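Molybdenum ABC transporter, periplasmic molybdenum-binding protein (PDB 4RXL) probably binds molybdate and tungstate in the periplasm as the solute-binding component of an ABC transporter, and holds a tungstate ion in this structure. Local coordinates at residues 63-66 / 67-71; 219-222 / 223-227; 186-189 / 190-193; 201-205 / 206-210; 212-215 / 216-219. All coordinates share one frame; numbering follows the deposited sequence. Where two conformers were deposited one is given.

How the interactions relate
Along the chain the order is interaction 1, 3, 4, 5 and 2. Interactions 4, 5 and 2 follow the chain from strand 195-201 through helix 206-215 into helix 218-226. The centres of interactions 4 and 5 are about 13 Å apart and those of 5 and 2 about 10 Å apart; the last two share Ala-219. Interaction 1, on helix 61-69, touches interaction 4 where Leu-67 packs on Leu-202. Interaction 3 stands apart in the connection between strands 181-186 and 195-201, its centre about 34 Å from that of interaction 4, across the chain's centre. The contacts thus shape helix ends and turns around the mixed sheet of this tungstate-bound ModA-family protein.

Interaction 1. Residues 63-66 / 67-71; sequences WANY and LVEKG
Tyr-66 and Lys-70 meet one helical turn apart, the lysine laying its CE methylene over one face of the phenol ring. CE lies 3.9 Å from the centroid of the Tyr-66 ring and 28° off its normal, a CH-pi contact. The lysine chain bends about its CB-CG bond (chi2 -65°), which brings its apolar part over the ring. A long aliphatic chain suits this exposed place, covering an aromatic face while extending its charge toward a carboxylate. On the opposite face, CZ3 of Trp-63 stands over the centre of the Tyr-66 ring, 3.6 Å above its plane, with the indole edge toward it, so the phenol is held between two neighbours of its own helix. Nearby, Asn-65 ND2 comes within 2.7 Å of Glu-69 OE2, their amide and carboxylate planes nearly perpendicular.

The second shell fixes these groups. Tyr-66 OH is hydrogen-bonded to Glu-48 of helix 40-49, and Lys-70 NZ forms a long, weak ion pair with the same carboxylate. The buried indole of Trp-63 gives its NE1 hydrogen to Ala-123 O and packs on Ser-41 and Ala-44; its side chain lies about 7 Å from the bound tungstate.

The backbone bond from Lys-70 N to Tyr-66 O (3.0 Å) belongs to the last turn. Gly-71 N then bonds to Val-68 O at 2.9 Å, while Gly-71 itself takes a positive phi of 87°, which suits glycine because a CB would jam against the preceding carbonyl. This is a Schellman motif, which closes helix 61-69 as it leaves the neighbourhood of the tungstate pocket.

Interaction 2. Residues 219-222 / 223-227; sequences AAQQ and ILQRF
Gln-222 and Arg-226 reach out from the same exposed side of helix 218-226, one turn apart, and are joined at their polar ends by a water. The water gives a hydrogen to Gln-222 OE1 at 3.1 Å and accepts one from Arg-226 NH2 at 2.6 Å, lying at the edge of the guanidinium and in its plane. Arg-226 bends at chi3 (-77°), which turns the group back along the helix until Gln-222 O lies over one face of the guanidinium, 4.0 Å from its plane and offset toward the rim. Beneath, the bond from Arg-226 N to that same carbonyl keeps the helical spacing.

Gln-221 and Leu-224 cross on another side of the helix, the amide NE2 of Gln-221 lying 3.6 Å from Leu-224 CD1. That NE2 is hydrogen-bonded to Leu-215 O of the preceding helix, so a glutamine suits a partly exposed place beside a buried leucine. Leu-224 N bonds almost straight to Ala-220 O (2.9 Å, 173°). Small Ala-220 lets helix 15-28 come close through Leu-21, while Leu-224 packs on Met-14.

The chemistry is thus divided: Ala-220 and Leu-224 face the protein, with the Gln-221 amide beside them, whereas at the surface a water links amide to cation where their polar ends do not meet directly.

Interaction 3. Residues 186-189 / 190-193; sequences AFSA and QSHQ
Ser-188 O is gripped twice by Ser-191, once by its side chain and once by its backbone, in a beta turn close to type I that lies in the connection between strands 181-186 and 195-201. Ser-191 OG donates at 2.8 Å to Ser-188 O, in the carbonyl plane and on a lone pair. Ser-191 N closes the turn on the same oxygen at 3.0 Å, coming from well above that plane, 61° out of it, so the two donors use different regions of one acceptor. With chi1 at 78°, OG sits between its own backbone N and carbonyl carbon and faces back over the turn. Serine suits this buried place because a short hydroxyl can satisfy itself on the carbonyl three residues earlier.

Ser-191 OG also touches CB of Phe-187 at 3.5 Å. The phenylalanine ring leads away into the protein, packing on Leu-86 and Leu-88 of strand 78-91 and on Ala-133 of helix 125-137.

His-192, just after the turn, has its imidazole edge beside Phe-187 CB and is tied back to that residue by a water. The water, in the ring plane, lies 2.7 Å from His-192 NE2 and donates to Phe-187 O. Through its other nitrogen, His-192 ND1 donates to Gln-193 O at 2.8 Å and 167°, the oxygen lying almost in the ring plane.

Interaction 4. Residues 201-205 / 206-210; sequences QLNDK and AASAE
The carboxamide of Asn-203 receives two donors at its OD1, from opposite faces of its plane: Ser-208 OG across the contact and Lys-205 N from its own segment. Ser-208 OG donates at 2.9 Å and Lys-205 N at 3.2 Å, each tilted 25° from the plane of the Asn-203 amide carbonyl. The second bond closes an Asx turn, a place that suits asparagine because its short side chain brings its carbonyl oxygen to the backbone N two residues on. A second flat group, the amide of Gln-201, lies with Asn-203 O near its plane: NE2 donates there at 2.9 Å. The extended Gln-201 chain passes Ser-208, CG to CB 4.0 Å, on its way.

Lys-205 holds the N-cap position, its carbonyl accepting from Ala-209 N at 3.1 Å in the first helical turn. The hydroxyl of buried Ser-208 is satisfied by its bond to Asn-203 OD1, in the turn that precedes its helix.

The turn links strand 195-201 to helix 206-215. Asp-54, just ahead of strand 55-57, takes both a hydrogen bond from Asn-203 ND2 and the salt bridge from Lys-205 NZ, while Ala-207 and Ser-208 rest on Leu-6 of strand 6-11 and Leu-202 on Phe-56.

Interaction 5. Residues 212-215 / 216-219; sequences VAYL and RSDA
The tight part of the contact is where Ser-217 meets Tyr-214. Tyr-214 O accepts from Ser-217 OG at a short 2.5 Å, in the carbonyl plane and on a lone pair. Ser-217 N donates to the same oxygen at 2.9 Å, but from above the plane, 65° out of it. A chi1 of 74° turns OG back over the end of helix 206-215, so that a single residue satisfies one terminal carbonyl twice. Serine suits the spot, being small enough to fit within the turn while its hydroxyl can donate to the carbonyl.

The Tyr-214 ring extends past this pair, with CE1 lying 4.3 Å from Ala-219 CB. Its CG is anti to the backbone N (chi1 166°), which carries the ring toward the incoming helix 218-226, where it also packs on Ala-220 and Ile-223. Beyond, its hydroxyl bonds to Asp-24 of helix 15-28, and the ring meets that of Tyr-25 with planes at about 45°.

The other side is looser. Arg-216 runs alongside Val-212, but their side-chain contact is tentative, since this exposed arginine also occupies a second position. Only the backbone bond from Arg-216 N to Val-212 O, at 3.0 Å, is polar between these two residues. Val-212 and Leu-215 face inward, both resting on Leu-199 of strand 195-201.

Ser-217 stands at the N-cap position of helix 218-226, so the arrangement is a tight helix-to-helix junction: helix 206-215 gives way to helix 218-226 within a residue or two, in the periplasmic binding protein fold of the ModA family.

Interaction 1. Residues 63-66 / 67-71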
loop_
_atom_site.group_PDB
_atom_site.type_symbol
_atom_site.label_atom_id
_atom_site.label_comp_id
_atom_site.label_asym_id
_atom_site.label_seq_id
_atom_site.Cartn_x
_atom_site.Cartn_y
_atom_site.Cartn_z
ATOM N N TRP A 63 8.295 6.485 5.265
ATOM C CA TRP A 63 7.635 7.765 5.025
ATOM C C TRP A 63 7.047 8.380 6.283
ATOM O O TRP A 63 6.918 9.598 6.345
ATOM C CB TRP A 63 6.601 7.701 3.905
ATOM C CG TRP A 63 7.326 7.648 2.574
ATOM C CD1 TRP A 63 7.394 6.592 1.696
ATOM C CD2 TRP A 63 8.115 8.690 2.013
ATOM N NE1 TRP A 63 8.179 6.924 0.608
ATOM C CE2 TRP A 63 8.637 8.208 0.786
ATOM C CE3 TRP A 63 8.427 9.991 2.421
ATOM C CZ2 TRP A 63 9.430 8.979 -0.020
ATOM C CZ3 TRP A 63 9.229 10.748 1.626
ATOM C CH2 TRP A 63 9.721 10.242 0.405
ATOM N N ALA A 64 6.715 7.565 7.292
ATOM C CA ALA A 64 6.238 8.135 8.543
ATOM C C ALA A 64 7.426 8.670 9.322
ATOM O O ALA A 64 7.353 9.747 9.920
ATOM C CB ALA A 64 5.460 7.109 9.347
ATOM N N ASN A 65 8.544 7.947 9.289
ATOM C CA ASN A 65 9.760 8.416 9.952
ATOM C C ASN A 65 10.370 9.683 9.301
ATOM O O ASN A 65 10.998 10.498 9.975
ATOM C CB ASN A 65 10.800 7.303 10.026
ATOM C CG ASN A 65 11.975 7.664 10.909
ATOM O OD1 ASN A 65 11.839 7.855 12.120
ATOM N ND2 ASN A 65 13.140 7.771 10.298
ATOM N N TYR A 66 10.129 9.849 8.004
ATOM C CA TYR A 66 10.453 11.080 7.292
ATOM C C TYR A 66 9.836 12.300 7.987
ATOM O O TYR A 66 10.516 13.304 8.230
ATOM C CB TYR A 66 9.926 10.962 5.876
ATOM C CG TYR A 66 10.185 12.135 4.979
ATOM C CD1 TYR A 66 11.379 12.240 4.293
ATOM C CD2 TYR A 66 9.220 13.115 4.775
ATOM C CE1 TYR A 66 11.634 13.312 3.457
ATOM C CE2 TYR A 66 9.454 14.189 3.927
ATOM C CZ TYR A 66 10.663 14.277 3.273
ATOM O OH TYR A 66 10.942 15.358 2.468
ATOM N N LEU A 67 8.553 12.182 8.318
ATOM C CA LEU A 67 7.877 13.231 9.084
ATOM C C LEU A 67 8.362 13.407 10.499
ATOM O O LEU A 67 8.378 14.507 10.994
ATOM C CB LEU A 67 6.360 13.008 9.072
ATOM C CG LEU A 67 5.739 12.989 7.674
ATOM C CD1 LEU A 67 4.249 12.690 7.812
ATOM C CD2 LEU A 67 5.980 14.290 6.905
ATOM N N VAL A 68 8.786 12.329 11.151
ATOM C CA VAL A 68 9.365 12.463 12.473
ATOM C C VAL A 68 10.681 13.231 12.368
ATOM O O VAL A 68 10.950 14.148 13.134
ATOM C CB VAL A 68 9.603 11.081 13.119
ATOM C CG1 VAL A 68 10.399 11.191 14.406
ATOM C CG2 VAL A 68 8.280 10.383 13.374
ATOM N N GLU A 69 11.495 12.831 11.403
ATOM C CA GLU A 69 12.800 13.450 11.199
ATOM C C GLU A 69 12.706 14.942 10.913
ATOM O O GLU A 69 13.569 15.713 11.342
ATOM C CB GLU A 69 13.532 12.747 10.058
ATOM C CG GLU A 69 14.136 11.414 10.480
ATOM C CD GLU A 69 14.736 10.648 9.317
ATOM O OE1 GLU A 69 14.839 11.215 8.207
ATOM O OE2 GLU A 69 15.117 9.476 9.521
ATOM N N LYS A 70 11.655 15.338 10.185
ATOM C CA LYS A 70 11.433 16.747 9.854
ATOM C C LYS A 70 10.797 17.530 11.004
ATOM O O LYS A 70 10.614 18.731 10.902
ATOM C CB LYS A 70 10.557 16.892 8.613
ATOM C CG LYS A 70 11.041 16.233 7.351
ATOM C CD LYS A 70 12.309 16.785 6.773
ATOM C CE LYS A 70 12.734 15.931 5.584
ATOM N NZ LYS A 70 13.562 16.638 4.570
ATOM N N GLY A 71 10.441 16.859 12.091
ATOM C CA GLY A 71 9.925 17.536 13.271
ATOM C C GLY A 71 8.425 17.772 13.260
ATOM O O GLY A 71 7.924 18.500 14.107
#

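Interaction 2. Residues 219-222 / 223-227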
loop_
_atom_site.group_PDB
_atom_site.type_symbol
_atom_site.label_atom_id
_atom_site.label_comp_id
_atom_site.label_asym_id
_atom_site.label_seq_id
_atom_site.Cartn_x
_atom_site.Cartn_y
_atom_site.Cartn_z
ATOM N N ALA A 219 -12.007 -3.683 17.667
ATOM C CA ALA A 219 -13.031 -3.444 16.645
ATOM C C ALA A 219 -12.427 -3.039 15.309
ATOM O O ALA A 219 -12.798 -3.572 14.259
ATOM C CB ALA A 219 -13.999 -2.379 17.119
ATOM N N ALA A 220 -11.453 -2.142 15.341
ATOM C CA ALA A 220 -10.810 -1.683 14.119
ATOM C C ALA A 220 -9.925 -2.799 13.543
ATOM O O ALA A 220 -9.832 -2.977 12.336
ATOM C CB ALA A 220 -9.980 -0.432 14.367
ATOM N N GLN A 221 -9.254 -3.534 14.427
ATOM C CA GLN A 221 -8.377 -4.601 13.965
ATOM C C GLN A 221 -9.176 -5.700 13.287
ATOM O O GLN A 221 -8.691 -6.250 12.312
ATOM C CB GLN A 221 -7.537 -5.151 15.127
ATOM C CG GLN A 221 -6.500 -4.148 15.639
ATOM C CD GLN A 221 -5.448 -3.779 14.591
ATOM O OE1 GLN A 221 -4.815 -4.663 14.019
ATOM N NE2 GLN A 221 -5.261 -2.468 14.331
ATOM N N GLN A 222 -10.390 -5.963 13.761
ATOM C CA GLN A 222 -11.236 -6.986 13.128
ATOM C C GLN A 222 -11.620 -6.532 11.718
ATOM O O GLN A 222 -11.588 -7.325 10.788
ATOM C CB GLN A 222 -12.468 -7.332 13.972
ATOM C CG GLN A 222 -12.160 -8.287 15.110
ATOM C CD GLN A 222 -13.380 -8.590 15.968
ATOM O OE1 GLN A 222 -14.293 -7.760 16.089
ATOM N NE2 GLN A 222 -13.405 -9.771 16.577
ATOM N N ILE A 223 -11.925 -5.248 11.547
ATOM C CA ILE A 223 -12.216 -4.723 10.209
ATOM C C ILE A 223 -11.000 -4.840 9.298
ATOM O O ILE A 223 -11.126 -5.319 8.178
ATOM C CB ILE A 223 -12.767 -3.288 10.296
ATOM C CG1 ILE A 223 -14.179 -3.333 10.839
ATOM C CG2 ILE A 223 -12.704 -2.620 8.926
ATOM C CD1 ILE A 223 -14.670 -2.031 11.438
ATOM N N LEU A 224 -9.826 -4.412 9.765
ATOM C CA LEU A 224 -8.599 -4.550 8.975
ATOM C C LEU A 224 -8.383 -6.017 8.613
ATOM O O LEU A 224 -8.049 -6.312 7.482
ATOM C CB LEU A 224 -7.381 -4.024 9.741
ATOM C CG LEU A 224 -7.326 -2.492 9.853
ATOM C CD1 LEU A 224 -6.451 -2.016 11.005
ATOM C CD2 LEU A 224 -6.869 -1.907 8.540
ATOM N N GLN A 225 -8.558 -6.937 9.550
ATOM C CA GLN A 225 -8.409 -8.384 9.215
ATOM C C GLN A 225 -9.380 -8.824 8.108
ATOM O O GLN A 225 -9.015 -9.601 7.228
ATOM C CB GLN A 225 -8.570 -9.297 10.442
ATOM C CG GLN A 225 -7.688 -9.025 11.668
ATOM C CD GLN A 225 -6.231 -8.710 11.351
ATOM O OE1 GLN A 225 -5.560 -9.471 10.650
ATOM N NE2 GLN A 225 -5.727 -7.594 11.890
ATOM N N ARG A 226 -10.602 -8.307 8.121
ATOM C CA ARG A 226 -11.600 -8.717 7.129
ATOM C C ARG A 226 -11.284 -8.224 5.726
ATOM O O ARG A 226 -11.674 -8.854 4.735
ATOM C CB ARG A 226 -12.999 -8.286 7.553
ATOM C CG ARG A 226 -13.458 -9.110 8.739
ATOM C CD ARG A 226 -14.951 -9.112 8.863
ATOM N NE ARG A 226 -15.448 -7.868 9.427
ATOM C CZ ARG A 226 -15.723 -7.680 10.722
ATOM N NH1 ARG A 226 -16.213 -6.510 11.113
ATOM N NH2 ARG A 226 -15.508 -8.623 11.628
ATOM N N PHE A 227 -10.565 -7.105 5.650
ATOM C CA PHE A 227 -10.074 -6.572 4.373
ATOM C C PHE A 227 -8.754 -7.221 3.961
ATOM O O PHE A 227 -8.175 -6.872 2.942
ATOM C CB PHE A 227 -9.966 -5.049 4.442
ATOM C CG PHE A 227 -11.298 -4.341 4.299
ATOM C CD1 PHE A 227 -12.126 -4.141 5.381
ATOM C CD2 PHE A 227 -11.748 -3.912 3.054
ATOM C CE1 PHE A 227 -13.372 -3.542 5.247
ATOM C CE2 PHE A 227 -12.961 -3.265 2.927
ATOM C CZ PHE A 227 -13.790 -3.097 4.005
HETATM O O HOH W 1 -16.448 -7.492 13.812
#

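Interaction 3. Residues 186-189 / 190-193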
loop_
_atom_site.group_PDB
_atom_site.type_symbol
_atom_site.label_atom_id
_atom_site.label_comp_id
_atom_site.label_asym_id
_atom_site.label_seq_id
_atom_site.Cartn_x
_atom_site.Cartn_y
_atom_site.Cartn_z
ATOM N N ALA A 186 2.592 -15.261 -4.628
ATOM C CA ALA A 186 2.964 -14.300 -3.635
ATOM C C ALA A 186 4.480 -14.319 -3.498
ATOM O O ALA A 186 5.099 -15.378 -3.549
ATOM C CB ALA A 186 2.318 -14.663 -2.305
ATOM N N PHE A 187 5.061 -13.146 -3.295
ATOM C CA PHE A 187 6.507 -13.040 -3.056
ATOM C C PHE A 187 6.874 -13.535 -1.663
ATOM O O PHE A 187 6.100 -13.343 -0.712
ATOM C CB PHE A 187 6.965 -11.595 -3.269
ATOM C CG PHE A 187 6.887 -11.166 -4.686
ATOM C CD1 PHE A 187 7.905 -11.478 -5.564
ATOM C CD2 PHE A 187 5.769 -10.508 -5.150
ATOM C CE1 PHE A 187 7.827 -11.098 -6.870
ATOM C CE2 PHE A 187 5.678 -10.135 -6.469
ATOM C CZ PHE A 187 6.706 -10.439 -7.327
ATOM N N SER A 188 8.057 -14.121 -1.530
ATOM C CA SER A 188 8.496 -14.670 -0.234
ATOM C C SER A 188 8.805 -13.557 0.785
ATOM O O SER A 188 9.152 -12.438 0.431
ATOM C CB SER A 188 9.720 -15.567 -0.425
ATOM O OG SER A 188 10.823 -14.755 -0.690
ATOM N N ALA A 189 8.722 -13.892 2.071
ATOM C CA ALA A 189 9.078 -12.962 3.134
ATOM C C ALA A 189 10.535 -12.478 3.051
ATOM O O ALA A 189 10.857 -11.379 3.461
ATOM C CB ALA A 189 8.834 -13.626 4.489
ATOM N N GLN A 190 11.396 -13.311 2.485
ATOM C CA GLN A 190 12.812 -12.997 2.330
ATOM C C GLN A 190 13.075 -11.994 1.214
ATOM O O GLN A 190 14.151 -11.396 1.146
ATOM C CB GLN A 190 13.580 -14.289 2.034
ATOM C CG GLN A 190 13.724 -15.204 3.233
ATOM C CD GLN A 190 12.430 -15.896 3.601
ATOM O OE1 GLN A 190 11.653 -16.267 2.729
ATOM N NE2 GLN A 190 12.193 -16.067 4.889
ATOM N N SER A 191 12.098 -11.815 0.338
ATOM C CA SER A 191 12.310 -11.036 -0.903
ATOM C C SER A 191 12.216 -9.526 -0.788
ATOM O O SER A 191 12.643 -8.801 -1.692
ATOM C CB SER A 191 11.377 -11.544 -1.986
ATOM O OG SER A 191 10.093 -11.062 -1.779
ATOM N N HIS A 192 11.655 -9.028 0.303
ATOM C CA HIS A 192 11.512 -7.581 0.513
ATOM C C HIS A 192 11.417 -7.291 2.011
ATOM O O HIS A 192 11.221 -8.211 2.804
ATOM C CB HIS A 192 10.278 -7.025 -0.231
ATOM C CG HIS A 192 8.992 -7.709 0.132
ATOM N ND1 HIS A 192 8.289 -7.404 1.279
ATOM C CD2 HIS A 192 8.329 -8.740 -0.450
ATOM C CE1 HIS A 192 7.227 -8.181 1.365
ATOM N NE2 HIS A 192 7.217 -8.994 0.324
ATOM N N GLN A 193 11.525 -6.027 2.381
ATOM C CA GLN A 193 11.320 -5.640 3.746
ATOM C C GLN A 193 9.884 -5.923 4.161
ATOM O O GLN A 193 8.965 -5.757 3.402
ATOM C CB GLN A 193 11.621 -4.161 3.923
ATOM C CG GLN A 193 13.105 -3.839 4.028
ATOM C CD GLN A 193 13.739 -4.362 5.309
ATOM O OE1 GLN A 193 14.536 -5.291 5.293
ATOM N NE2 GLN A 193 13.346 -3.789 6.421
HETATM O O HOH W 2 5.233 -10.826 0.428
#

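Interaction 4. Residues 201-205 / 206-210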
loop_
_atom_site.group_PDB
_atom_site.type_symbol
_atom_site.label_atom_id
_atom_site.label_comp_id
_atom_site.label_asym_id
_atom_site.label_seq_id
_atom_site.Cartn_x
_atom_site.Cartn_y
_atom_site.Cartn_z
ATOM N N GLN A 201 0.277 10.483 14.267
ATOM C CA GLN A 201 -0.632 11.481 14.751
ATOM C C GLN A 201 0.115 12.819 14.650
ATOM O O GLN A 201 1.134 13.004 15.326
ATOM C CB GLN A 201 -1.008 11.151 16.204
ATOM C CG GLN A 201 -2.152 11.966 16.760
ATOM C CD GLN A 201 -2.406 11.678 18.240
ATOM O OE1 GLN A 201 -2.349 10.525 18.667
ATOM N NE2 GLN A 201 -2.670 12.727 19.023
ATOM N N LEU A 202 -0.371 13.752 13.840
ATOM C CA LEU A 202 0.377 14.963 13.513
ATOM C C LEU A 202 0.121 16.146 14.462
ATOM O O LEU A 202 0.750 17.201 14.349
ATOM C CB LEU A 202 0.093 15.349 12.055
ATOM C CG LEU A 202 0.720 14.387 11.046
ATOM C CD1 LEU A 202 -0.263 13.996 9.973
ATOM C CD2 LEU A 202 1.959 15.024 10.433
ATOM N N ASN A 203 -0.784 15.982 15.415
ATOM C CA ASN A 203 -1.042 17.004 16.407
ATOM C C ASN A 203 -1.690 16.369 17.636
ATOM O O ASN A 203 -1.950 15.152 17.628
ATOM C CB ASN A 203 -1.898 18.146 15.830
ATOM C CG ASN A 203 -3.229 17.670 15.279
ATOM O OD1 ASN A 203 -4.019 17.034 15.978
ATOM N ND2 ASN A 203 -3.491 17.991 14.019
ATOM N N ASP A 204 -1.941 17.183 18.657
ATOM C CA ASP A 204 -2.405 16.713 19.945
ATOM C C ASP A 204 -3.908 16.940 20.153
ATOM O O ASP A 204 -4.395 16.909 21.290
ATOM C CB ASP A 204 -1.601 17.408 21.064
ATOM C CG ASP A 204 -1.865 18.918 21.144
ATOM O OD1 ASP A 204 -2.548 19.469 20.247
ATOM O OD2 ASP A 204 -1.389 19.557 22.111
ATOM N N LYS A 205 -4.644 17.200 19.084
ATOM C CA LYS A 205 -6.077 17.434 19.212
ATOM C C LYS A 205 -6.719 16.214 19.832
ATOM O O LYS A 205 -6.328 15.082 19.525
ATOM C CB LYS A 205 -6.711 17.688 17.852
ATOM C CG LYS A 205 -6.329 18.999 17.187
ATOM C CD LYS A 205 -6.881 19.026 15.771
ATOM C CE LYS A 205 -6.707 20.376 15.105
ATOM N NZ LYS A 205 -7.120 20.266 13.677
ATOM N N ALA A 206 -7.711 16.443 20.683
ATOM C CA ALA A 206 -8.388 15.357 21.378
ATOM C C ALA A 206 -9.033 14.418 20.370
ATOM O O ALA A 206 -8.975 13.202 20.523
ATOM C CB ALA A 206 -9.421 15.904 22.335
ATOM N N ALA A 207 -9.642 14.993 19.339
ATOM C CA ALA A 207 -10.279 14.216 18.287
ATOM C C ALA A 207 -9.287 13.307 17.571
ATOM O O ALA A 207 -9.653 12.187 17.233
ATOM C CB ALA A 207 -10.964 15.133 17.283
ATOM N N SER A 208 -8.061 13.785 17.315
ATOM C CA SER A 208 -7.008 12.948 16.683
ATOM C C SER A 208 -6.674 11.766 17.608
ATOM O O SER A 208 -6.500 10.625 17.143
ATOM C CB SER A 208 -5.716 13.740 16.387
ATOM O OG SER A 208 -5.892 14.836 15.479
ATOM N N ALA A 209 -6.565 12.044 18.910
ATOM C CA ALA A 209 -6.255 10.998 19.903
ATOM C C ALA A 209 -7.340 9.909 20.023
ATOM O O ALA A 209 -7.024 8.708 20.150
ATOM C CB ALA A 209 -5.982 11.625 21.271
ATOM N N GLU A 210 -8.609 10.323 20.004
ATOM C CA GLU A 210 -9.737 9.378 20.057
ATOM C C GLU A 210 -9.819 8.518 18.784
ATOM O O GLU A 210 -10.118 7.331 18.853
ATOM C CB GLU A 210 -11.051 10.108 20.290
ATOM C CG GLU A 210 -11.107 10.784 21.656
ATOM C CD GLU A 210 -12.334 11.649 21.859
ATOM O OE1 GLU A 210 -12.280 12.535 22.744
ATOM O OE2 GLU A 210 -13.343 11.446 21.145
#

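Interaction 5. Residues 212-215 / 216-219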
loop_
_atom_site.group_PDB
_atom_site.type_symbol
_atom_site.label_atom_id
_atom_site.label_comp_id
_atom_site.label_asym_id
_atom_site.label_seq_id
_atom_site.Cartn_x
_atom_site.Cartn_y
_atom_site.Cartn_z
ATOM N N VAL A 212 -7.204 7.652 16.951
ATOM C CA VAL A 212 -6.054 6.752 17.087
ATOM C C VAL A 212 -6.404 5.594 18.044
ATOM O O VAL A 212 -6.118 4.423 17.747
ATOM C CB VAL A 212 -4.810 7.556 17.534
ATOM C CG1 VAL A 212 -3.685 6.639 18.002
ATOM C CG2 VAL A 212 -4.347 8.455 16.388
ATOM N N ALA A 213 -7.049 5.918 19.168
ATOM C CA ALA A 213 -7.482 4.902 20.139
ATOM C C ALA A 213 -8.411 3.878 19.479
ATOM O O ALA A 213 -8.262 2.670 19.691
ATOM C CB ALA A 213 -8.159 5.546 21.347
ATOM N N TYR A 214 -9.339 4.359 18.649
ATOM C CA TYR A 214 -10.241 3.471 17.929
ATOM C C TYR A 214 -9.470 2.615 16.913
ATOM O O TYR A 214 -9.693 1.395 16.844
ATOM C CB TYR A 214 -11.384 4.250 17.244
ATOM C CG TYR A 214 -12.135 3.418 16.224
ATOM C CD1 TYR A 214 -13.082 2.468 16.611
ATOM C CD2 TYR A 214 -11.843 3.531 14.874
ATOM C CE1 TYR A 214 -13.741 1.692 15.670
ATOM C CE2 TYR A 214 -12.497 2.766 13.935
ATOM C CZ TYR A 214 -13.430 1.853 14.328
ATOM O OH TYR A 214 -14.054 1.090 13.373
ATOM N N LEU A 215 -8.549 3.219 16.170
ATOM C CA LEU A 215 -7.796 2.464 15.123
ATOM C C LEU A 215 -6.935 1.338 15.700
ATOM O O LEU A 215 -6.654 0.356 15.018
ATOM C CB LEU A 215 -6.935 3.399 14.257
ATOM C CG LEU A 215 -7.758 4.285 13.319
ATOM C CD1 LEU A 215 -6.883 5.378 12.731
ATOM C CD2 LEU A 215 -8.449 3.461 12.227
ATOM N N ARG A 216 -6.498 1.513 16.941
ATOM C CA ARG A 216 -5.689 0.520 17.649
ATOM C C ARG A 216 -6.559 -0.499 18.399
ATOM O O ARG A 216 -6.044 -1.478 18.933
ATOM C CB ARG A 216 -4.738 1.224 18.637
ATOM C CG ARG A 216 -3.699 2.125 17.972
ATOM C CD ARG A 216 -3.128 3.165 18.930
ATOM N NE ARG A 216 -2.170 2.607 19.886
ATOM C CZ ARG A 216 -1.482 3.333 20.766
ATOM N NH1 ARG A 216 -1.636 4.651 20.820
ATOM N NH2 ARG A 216 -0.635 2.741 21.592
ATOM N N SER A 217 -7.876 -0.269 18.441
ATOM C CA SER A 217 -8.800 -1.140 19.175
ATOM C C SER A 217 -9.143 -2.428 18.436
ATOM O O SER A 217 -9.007 -2.523 17.220
ATOM C CB SER A 217 -10.116 -0.413 19.469
ATOM O OG SER A 217 -10.908 -0.295 18.290
ATOM N N ASP A 218 -9.628 -3.405 19.192
ATOM C CA ASP A 218 -10.013 -4.713 18.636
ATOM C C ASP A 218 -11.023 -4.573 17.496
ATOM O O ASP A 218 -10.912 -5.264 16.496
ATOM C CB ASP A 218 -10.591 -5.619 19.750
ATOM C CG ASP A 218 -10.864 -7.058 19.282
ATOM O OD1 ASP A 218 -10.164 -7.552 18.367
ATOM O OD2 ASP A 218 -11.778 -7.695 19.848
ATOM N N ALA A 219 -12.007 -3.683 17.667
ATOM C CA ALA A 219 -13.031 -3.444 16.645
ATOM C C ALA A 219 -12.427 -3.039 15.309
ATOM O O ALA A 219 -12.798 -3.572 14.259
ATOM C CB ALA A 219 -13.999 -2.379 17.119
#